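Local coordinates for protein GP37 (Pseudomonas phage phikz, PDB 5FT0) that inhibits the host RNA degradosome, evidently by acting on its ribonuclease RNase E, during phage infection, at residues K26-W34 with V45-H53; D205-F213 with F225-N233. All blocks are in the same frame, centred on the assembly; numbering follows the deposited sequence.

Contact 1: K26-W34 with V45-H53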
loop_
_atom_site.group_PDB
_atom_site.type_symbol
_atom_site.label_atom_id
_atom_site.label_comp_id
_atom_site.label_asym_id
_atom_site.label_seq_id
_atom_site.Cartn_x
_atom_site.Cartn_y
_atom_site.Cartn_z
ATOM N N LYS A 26 2.899 -4.848 21.652
ATOM C CA LYS A 26 1.765 -5.623 22.140
ATOM C C LYS A 26 1.992 -7.102 21.860
ATOM O O LYS A 26 2.360 -7.483 20.746
ATOM C CB LYS A 26 0.479 -5.147 21.462
ATOM C CG LYS A 26 -0.757 -5.917 21.877
ATOM C CD LYS A 26 -1.089 -5.641 23.330
ATOM C CE LYS A 26 -2.335 -6.383 23.755
ATOM N NZ LYS A 26 -2.684 -6.082 25.170
ATOM N N LEU A 27 1.791 -7.933 22.880
ATOM C CA LEU A 27 2.039 -9.368 22.786
ATOM C C LEU A 27 0.736 -10.136 22.960
ATOM O O LEU A 27 0.015 -9.933 23.943
ATOM C CB LEU A 27 3.058 -9.826 23.834
ATOM C CG LEU A 27 4.441 -9.175 23.811
ATOM C CD1 LEU A 27 5.298 -9.723 24.938
ATOM C CD2 LEU A 27 5.120 -9.386 22.464
ATOM N N GLU A 28 0.440 -11.015 22.008
ATOM C CA GLU A 28 -0.729 -11.878 22.065
ATOM C C GLU A 28 -0.309 -13.314 21.786
ATOM O O GLU A 28 0.768 -13.569 21.238
ATOM C CB GLU A 28 -1.800 -11.451 21.051
ATOM C CG GLU A 28 -2.378 -10.069 21.285
ATOM C CD GLU A 28 -3.403 -9.692 20.234
ATOM O OE1 GLU A 28 -3.168 -9.983 19.042
ATOM O OE2 GLU A 28 -4.444 -9.109 20.601
ATOM N N ASP A 29 -1.179 -14.250 22.163
ATOM C CA ASP A 29 -0.961 -15.651 21.824
ATOM C C ASP A 29 -0.831 -15.811 20.313
ATOM O O ASP A 29 -1.595 -15.225 19.541
ATOM C CB ASP A 29 -2.109 -16.518 22.344
ATOM C CG ASP A 29 -2.199 -16.533 23.859
ATOM O OD1 ASP A 29 -1.209 -16.173 24.530
ATOM O OD2 ASP A 29 -3.264 -16.922 24.383
ATOM N N ILE A 30 0.157 -16.600 19.897
ATOM C CA ILE A 30 0.435 -16.870 18.489
ATOM C C ILE A 30 -0.033 -18.286 18.185
ATOM O O ILE A 30 0.330 -19.228 18.900
ATOM C CB ILE A 30 1.937 -16.745 18.168
ATOM C CG1 ILE A 30 2.516 -15.360 18.467
ATOM C CG2 ILE A 30 2.157 -16.993 16.692
ATOM C CD1 ILE A 30 2.265 -14.331 17.397
ATOM N N SER A 31 -0.813 -18.444 17.122
ATOM C CA SER A 31 -1.054 -19.762 16.546
ATOM C C SER A 31 -0.090 -19.944 15.380
ATOM O O SER A 31 -0.070 -19.125 14.455
ATOM C CB SER A 31 -2.503 -19.914 16.085
ATOM O OG SER A 31 -2.713 -21.190 15.503
ATOM N N VAL A 32 0.720 -21.000 15.431
ATOM C CA VAL A 32 1.809 -21.204 14.481
ATOM C C VAL A 32 1.493 -22.405 13.601
ATOM O O VAL A 32 1.225 -23.503 14.104
ATOM C CB VAL A 32 3.156 -21.403 15.198
ATOM C CG1 VAL A 32 4.263 -21.665 14.183
ATOM C CG2 VAL A 32 3.490 -20.195 16.056
ATOM N N HIS A 33 1.535 -22.194 12.289
ATOM C CA HIS A 33 1.497 -23.263 11.304
ATOM C C HIS A 33 2.811 -23.272 10.537
ATOM O O HIS A 33 3.412 -22.220 10.295
ATOM C CB HIS A 33 0.331 -23.090 10.319
ATOM C CG HIS A 33 -1.021 -23.151 10.959
ATOM N ND1 HIS A 33 -1.844 -24.251 10.854
ATOM C CD2 HIS A 33 -1.699 -22.243 11.702
ATOM C CE1 HIS A 33 -2.969 -24.022 11.508
ATOM N NE2 HIS A 33 -2.906 -22.811 12.033
ATOM N N TRP A 34 3.260 -24.466 10.157
ATOM C CA TRP A 34 4.470 -24.581 9.360
ATOM C C TRP A 34 4.411 -25.845 8.516
ATOM O O TRP A 34 3.746 -26.821 8.871
ATOM C CB TRP A 34 5.733 -24.581 10.232
ATOM C CG TRP A 34 5.839 -25.731 11.182
ATOM C CD1 TRP A 34 5.334 -25.798 12.447
ATOM C CD2 TRP A 34 6.516 -26.973 10.954
ATOM N NE1 TRP A 34 5.643 -27.009 13.017
ATOM C CE2 TRP A 34 6.370 -27.749 12.122
ATOM C CE3 TRP A 34 7.228 -27.508 9.874
ATOM C CZ2 TRP A 34 6.909 -29.029 12.241
ATOM C CZ3 TRP A 34 7.762 -28.780 9.994
ATOM C CH2 TRP A 34 7.600 -29.524 11.169
ATOM N N VAL A 45 6.601 -20.733 7.523
ATOM C CA VAL A 45 5.956 -20.554 8.818
ATOM C C VAL A 45 4.884 -19.482 8.692
ATOM O O VAL A 45 5.099 -18.450 8.047
ATOM C CB VAL A 45 6.982 -20.175 9.908
ATOM C CG1 VAL A 45 6.295 -19.981 11.252
ATOM C CG2 VAL A 45 8.063 -21.235 10.009
ATOM N N THR A 46 3.730 -19.730 9.310
ATOM C CA THR A 46 2.640 -18.765 9.379
ATOM C C THR A 46 2.270 -18.535 10.836
ATOM O O THR A 46 2.066 -19.495 11.586
ATOM C CB THR A 46 1.420 -19.250 8.589
ATOM O OG1 THR A 46 1.778 -19.419 7.212
ATOM C CG2 THR A 46 0.281 -18.246 8.694
ATOM N N CYS A 47 2.183 -17.266 11.232
ATOM C CA CYS A 47 1.858 -16.875 12.599
ATOM C C CYS A 47 0.616 -15.995 12.587
ATOM O O CYS A 47 0.549 -15.022 11.827
ATOM C CB CYS A 47 3.028 -16.130 13.251
ATOM S SG CYS A 47 4.575 -17.055 13.307
ATOM N N ALA A 48 -0.358 -16.326 13.433
ATOM C CA ALA A 48 -1.643 -15.640 13.445
ATOM C C ALA A 48 -2.002 -15.210 14.859
ATOM O O ALA A 48 -1.904 -16.008 15.798
ATOM C CB ALA A 48 -2.751 -16.533 12.878
ATOM N N THR A 49 -2.421 -13.956 15.004
ATOM C CA THR A 49 -2.953 -13.411 16.247
ATOM C C THR A 49 -4.370 -12.903 16.020
ATOM O O THR A 49 -4.897 -12.919 14.905
ATOM C CB THR A 49 -2.090 -12.267 16.788
ATOM O OG1 THR A 49 -2.154 -11.150 15.891
ATOM C CG2 THR A 49 -0.656 -12.698 16.959
HETATM N N MSE A 50 -4.975 -12.423 17.099
HETATM C CA MSE A 50 -6.310 -11.856 17.030
HETATM C C MSE A 50 -6.279 -10.441 16.457
HETATM O O MSE A 50 -7.094 -10.092 15.604
HETATM C CB MSE A 50 -6.958 -11.850 18.414
HETATM C CG MSE A 50 -8.466 -11.691 18.383
HETATM SE SE MSE A 50 -9.177 -11.089 20.091
HETATM C CE MSE A 50 -8.305 -9.345 20.173
ATOM N N SER A 51 -5.316 -9.634 16.911
ATOM C CA SER A 51 -5.316 -8.209 16.601
ATOM C C SER A 51 -4.602 -7.868 15.295
ATOM O O SER A 51 -5.108 -7.050 14.519
ATOM C CB SER A 51 -4.695 -7.421 17.757
ATOM O OG SER A 51 -5.516 -7.480 18.914
ATOM N N SER A 52 -3.438 -8.467 15.023
ATOM C CA SER A 52 -2.636 -8.107 13.850
ATOM C C SER A 52 -2.013 -9.344 13.191
ATOM O O SER A 52 -0.797 -9.503 13.105
ATOM C CB SER A 52 -1.558 -7.092 14.230
ATOM O OG SER A 52 -0.348 -7.736 14.588
ATOM N N HIS A 53 -2.869 -10.228 12.687
ATOM C CA HIS A 53 -2.451 -11.405 11.912
ATOM C C HIS A 53 -2.464 -11.028 10.422
ATOM O O HIS A 53 -3.201 -10.087 10.067
ATOM C CB HIS A 53 -3.407 -12.561 12.198
HETATM O O HOH W 1 -4.045 -13.674 19.637
#

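Contact 2: D205-F213 with F225-N233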
loop_
_atom_site.group_PDB
_atom_site.type_symbol
_atom_site.label_atom_id
_atom_site.label_comp_id
_atom_site.label_asym_id
_atom_site.label_seq_id
_atom_site.Cartn_x
_atom_site.Cartn_y
_atom_site.Cartn_z
ATOM N N ASP A 205 22.439 3.160 -9.542
ATOM C CA ASP A 205 21.654 4.308 -9.110
ATOM C C ASP A 205 21.694 4.557 -7.606
ATOM O O ASP A 205 21.067 5.516 -7.142
ATOM C CB ASP A 205 20.196 4.148 -9.569
ATOM C CG ASP A 205 19.509 2.941 -8.949
ATOM O OD1 ASP A 205 20.203 2.077 -8.375
ATOM O OD2 ASP A 205 18.267 2.851 -9.044
ATOM N N ARG A 206 22.413 3.746 -6.834
ATOM C CA ARG A 206 22.386 3.906 -5.383
ATOM C C ARG A 206 23.518 3.110 -4.751
ATOM O O ARG A 206 24.108 2.224 -5.378
ATOM C CB ARG A 206 21.045 3.452 -4.796
ATOM C CG ARG A 206 20.846 1.948 -4.870
ATOM C CD ARG A 206 19.389 1.552 -4.701
ATOM N NE ARG A 206 19.249 0.105 -4.587
ATOM C CZ ARG A 206 19.211 -0.730 -5.621
ATOM N NH1 ARG A 206 19.296 -0.263 -6.858
ATOM N NH2 ARG A 206 19.085 -2.033 -5.417
ATOM N N THR A 207 23.799 3.434 -3.490
ATOM C CA THR A 207 24.709 2.672 -2.646
ATOM C C THR A 207 23.939 2.166 -1.435
ATOM O O THR A 207 23.224 2.936 -0.787
ATOM C CB THR A 207 25.900 3.519 -2.186
ATOM O OG1 THR A 207 26.626 3.998 -3.324
ATOM C CG2 THR A 207 26.832 2.694 -1.302
ATOM N N GLU A 208 24.084 0.879 -1.133
ATOM C CA GLU A 208 23.453 0.268 0.029
ATOM C C GLU A 208 24.529 -0.306 0.938
ATOM O O GLU A 208 25.384 -1.077 0.488
ATOM C CB GLU A 208 22.462 -0.825 -0.389
ATOM C CG GLU A 208 21.297 -0.308 -1.222
ATOM C CD GLU A 208 20.328 -1.403 -1.628
ATOM O OE1 GLU A 208 20.637 -2.593 -1.403
ATOM O OE2 GLU A 208 19.251 -1.072 -2.171
ATOM N N VAL A 209 24.489 0.074 2.211
ATOM C CA VAL A 209 25.410 -0.437 3.219
ATOM C C VAL A 209 24.593 -1.219 4.240
ATOM O O VAL A 209 23.622 -0.696 4.802
ATOM C CB VAL A 209 26.208 0.691 3.891
ATOM C CG1 VAL A 209 27.212 0.111 4.870
ATOM C CG2 VAL A 209 26.914 1.539 2.844
ATOM N N TYR A 210 24.982 -2.465 4.474
ATOM C CA TYR A 210 24.286 -3.350 5.397
ATOM C C TYR A 210 25.129 -3.547 6.647
ATOM O O TYR A 210 26.307 -3.908 6.556
ATOM C CB TYR A 210 23.992 -4.702 4.742
ATOM C CG TYR A 210 22.977 -4.633 3.623
ATOM C CD1 TYR A 210 23.327 -4.146 2.369
ATOM C CD2 TYR A 210 21.672 -5.066 3.817
ATOM C CE1 TYR A 210 22.402 -4.081 1.343
ATOM C CE2 TYR A 210 20.740 -5.008 2.796
ATOM C CZ TYR A 210 21.112 -4.513 1.560
ATOM O OH TYR A 210 20.191 -4.451 0.538
ATOM N N PHE A 211 24.524 -3.309 7.806
ATOM C CA PHE A 211 25.147 -3.557 9.102
ATOM C C PHE A 211 24.392 -4.701 9.764
ATOM O O PHE A 211 23.258 -4.520 10.217
ATOM C CB PHE A 211 25.120 -2.305 9.981
ATOM C CG PHE A 211 25.704 -1.083 9.327
ATOM C CD1 PHE A 211 24.923 -0.265 8.526
ATOM C CD2 PHE A 211 27.033 -0.745 9.524
ATOM C CE1 PHE A 211 25.459 0.860 7.930
ATOM C CE2 PHE A 211 27.572 0.378 8.931
ATOM C CZ PHE A 211 26.785 1.182 8.132
ATOM N N SER A 212 25.017 -5.873 9.823
ATOM C CA SER A 212 24.382 -7.062 10.370
ATOM C C SER A 212 25.008 -7.439 11.707
ATOM O O SER A 212 26.181 -7.158 11.968
ATOM C CB SER A 212 24.481 -8.235 9.395
ATOM O OG SER A 212 23.685 -7.991 8.251
ATOM N N PHE A 213 24.206 -8.080 12.555
ATOM C CA PHE A 213 24.613 -8.403 13.912
ATOM C C PHE A 213 24.084 -9.777 14.290
ATOM O O PHE A 213 23.020 -10.199 13.830
ATOM C CB PHE A 213 24.106 -7.359 14.915
ATOM C CG PHE A 213 24.460 -5.946 14.549
ATOM C CD1 PHE A 213 25.688 -5.411 14.900
ATOM C CD2 PHE A 213 23.566 -5.154 13.852
ATOM C CE1 PHE A 213 26.017 -4.116 14.564
ATOM C CE2 PHE A 213 23.888 -3.853 13.513
ATOM C CZ PHE A 213 25.116 -3.334 13.868
ATOM N N PHE A 225 19.943 -9.247 13.399
ATOM C CA PHE A 225 19.414 -7.917 13.137
ATOM C C PHE A 225 20.294 -7.238 12.100
ATOM O O PHE A 225 21.523 -7.293 12.187
ATOM C CB PHE A 225 19.350 -7.068 14.415
ATOM C CG PHE A 225 18.393 -5.907 14.327
ATOM C CD1 PHE A 225 18.723 -4.763 13.616
ATOM C CD2 PHE A 225 17.165 -5.961 14.961
ATOM C CE1 PHE A 225 17.841 -3.700 13.537
ATOM C CE2 PHE A 225 16.279 -4.898 14.889
ATOM C CZ PHE A 225 16.618 -3.769 14.175
ATOM N N THR A 226 19.657 -6.603 11.120
ATOM C CA THR A 226 20.362 -5.865 10.082
ATOM C C THR A 226 19.781 -4.462 9.977
ATOM O O THR A 226 18.566 -4.273 10.088
ATOM C CB THR A 226 20.270 -6.580 8.718
ATOM O OG1 THR A 226 20.964 -7.834 8.783
ATOM C CG2 THR A 226 20.886 -5.732 7.614
ATOM N N ILE A 227 20.659 -3.482 9.792
ATOM C CA ILE A 227 20.271 -2.119 9.459
ATOM C C ILE A 227 20.803 -1.815 8.068
ATOM O O ILE A 227 21.999 -1.988 7.807
ATOM C CB ILE A 227 20.812 -1.102 10.482
ATOM C CG1 ILE A 227 20.281 -1.417 11.880
ATOM C CG2 ILE A 227 20.437 0.311 10.069
ATOM C CD1 ILE A 227 20.745 -0.444 12.934
ATOM N N LYS A 228 19.919 -1.381 7.176
ATOM C CA LYS A 228 20.294 -1.008 5.819
ATOM C C LYS A 228 20.191 0.500 5.670
ATOM O O LYS A 228 19.187 1.100 6.069
ATOM C CB LYS A 228 19.406 -1.695 4.779
ATOM C CG LYS A 228 19.771 -1.318 3.344
ATOM C CD LYS A 228 18.892 -2.019 2.318
ATOM C CE LYS A 228 17.508 -1.414 2.257
ATOM N NZ LYS A 228 16.679 -2.055 1.198
ATOM N N ILE A 229 21.230 1.107 5.106
ATOM C CA ILE A 229 21.253 2.532 4.810
ATOM C C ILE A 229 21.486 2.694 3.315
ATOM O O ILE A 229 22.363 2.035 2.743
ATOM C CB ILE A 229 22.334 3.263 5.625
ATOM C CG1 ILE A 229 22.113 3.017 7.118
ATOM C CG2 ILE A 229 22.308 4.756 5.326
ATOM C CD1 ILE A 229 23.185 3.604 7.996
ATOM N N VAL A 230 20.699 3.561 2.685
ATOM C CA VAL A 230 20.728 3.750 1.240
ATOM C C VAL A 230 21.131 5.186 0.941
ATOM O O VAL A 230 20.539 6.128 1.482
ATOM C CB VAL A 230 19.368 3.429 0.594
ATOM C CG1 VAL A 230 19.461 3.546 -0.925
ATOM C CG2 VAL A 230 18.899 2.042 1.003
ATOM N N ARG A 231 22.135 5.348 0.087
ATOM C CA ARG A 231 22.450 6.631 -0.525
ATOM C C ARG A 231 22.103 6.549 -2.002
ATOM O O ARG A 231 22.539 5.624 -2.694
ATOM C CB ARG A 231 23.923 6.995 -0.356
ATOM C CG ARG A 231 24.268 8.370 -0.914
ATOM C CD ARG A 231 25.733 8.454 -1.290
ATOM N NE ARG A 231 26.189 9.834 -1.437
ATOM C CZ ARG A 231 26.302 10.469 -2.599
ATOM N NH1 ARG A 231 25.992 9.851 -3.732
ATOM N NH2 ARG A 231 26.728 11.725 -2.631
ATOM N N TYR A 232 21.315 7.505 -2.478
ATOM C CA TYR A 232 20.887 7.506 -3.864
ATOM C C TYR A 232 21.891 8.284 -4.717
ATOM O O TYR A 232 22.884 8.816 -4.216
ATOM C CB TYR A 232 19.464 8.051 -3.957
ATOM C CG TYR A 232 18.477 7.174 -3.212
ATOM C CD1 TYR A 232 17.998 6.000 -3.782
ATOM C CD2 TYR A 232 18.053 7.501 -1.930
ATOM C CE1 TYR A 232 17.111 5.186 -3.105
ATOM C CE2 TYR A 232 17.163 6.692 -1.243
ATOM C CZ TYR A 232 16.697 5.536 -1.835
ATOM O OH TYR A 232 15.815 4.726 -1.161
ATOM N N ASN A 233 21.634 8.340 -6.029
ATOM C CA ASN A 233 22.639 8.842 -6.967
ATOM C C ASN A 233 23.104 10.252 -6.618
ATOM O O ASN A 233 24.263 10.599 -6.872
ATOM C CB ASN A 233 22.098 8.790 -8.397
ATOM C CG ASN A 233 20.756 9.479 -8.542
ATOM O OD1 ASN A 233 19.879 9.346 -7.686
ATOM N ND2 ASN A 233 20.590 10.225 -9.629
HETATM O O HOH W 2 18.746 6.254 -7.418
#

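Contact 1: K26-W34 with V45-H53
Glu28 reaches from the approach to strand 30-34 into the turn that follows strand 45-48. CB and CG run outward in an extended chain, with CG anti to the carbonyl carbon (chi1 -63°), which carries the carboxylate over to Ser51 and sets Glu28 CD 3.3 Å from Ser51 OG. There the two oxygens divide the work. OE1 accepts the backbone N of Ser51 through its syn lone pair at 3.0 Å and also lies 3.4 Å from CB of Thr49; OE2 takes the hydroxyl OG of Ser51 at 2.6 Å, again on the syn side but 27° out of the carboxylate plane. The turn is braced from within by an ST motif, in which Thr49 OG1 accepts the backbone N of Ser52, and a water joins Asp29 O to the backbone N of Met50, a selenomethionine. Beyond the turn the backbones pair antiparallel, Ser31 with Ala48 and His33 with Thr46 as hydrogen-bonded pairs. Ile30 CD1 lies against Thr49 CG2 in a tight 3.4 Å contact, while Ile30 CG2 rests on Cys47 CB at 3.7 Å. Val32 and Val45 continue this apolar face, beside Ile6 and Phe4 of the neighbouring strand 4-6. Such donors would probably favour the ionised carboxylate. Its two bonds to Ser51 fix its rotation and clasp the open end of the beta hairpin 30-37/42-48.

Contact 2: D205-F213 with F225-N233
This is a buried antiparallel strand pairing, 206-213 against 225-232, inside the seven-stranded antiparallel sheet. Backbone bonds join four pairs, from Thr207 with Arg231 to Phe213 with Phe225. On one face Tyr210 and Lys228 lie side by side: Lys228 CG makes a CH-pi contact toward the rim of the ring face, 4.0 Å from the Tyr210 centroid. With CG anti to the backbone N (chi1 180°) the lysine follows the ring before bending at chi3, and NZ forms a salt bridge with Glu129. Tyr210 OH donates to Glu208 OE1 at 2.7 Å from above the carboxylate plane; Arg206 NE forms a salt bridge to Glu208 OE2 at 2.7 Å, and its NH1 a second to Asp205 OD1. At the Arg206 end, Asp205 OD2 is hydrogen-bonded to NE2 of His252 of the second subunit. Farther along, Ser212 OG donates to Thr226 OG1 at 2.8 Å, and bonds to Val136 N and Val134 O, respectively, tie both to the 134-136 loop. The opposite face is apolar from Val209 and Ile229 to Phe213 and Phe225, with helix 158-187 on Phe211, Phe213, Phe225 and Ile227. These two faces, polar and partly helix-covered, belong to the long beta hairpin 206-217/220-232.

How the contacts relate
From the N terminus, the chain forms strand 4-6 and helix 8-15, then enters contact 1, which closes the short excursion between residues 34 and 45 as a hairpin of the four-stranded sheet. Much of the rest of the fold follows, including helix 158-187, before contact 2 closes a second hairpin between residues 213 and 225. The two loops are in series, neither nested nor crossed, and lie on opposite sides of the chain's centre, their centres about 30 Å apart and their nearest atoms about 14 Å apart. Each contact joins two inner strands of its own sheet, contact 1 near the surface and contact 2 buried and touching the second subunit.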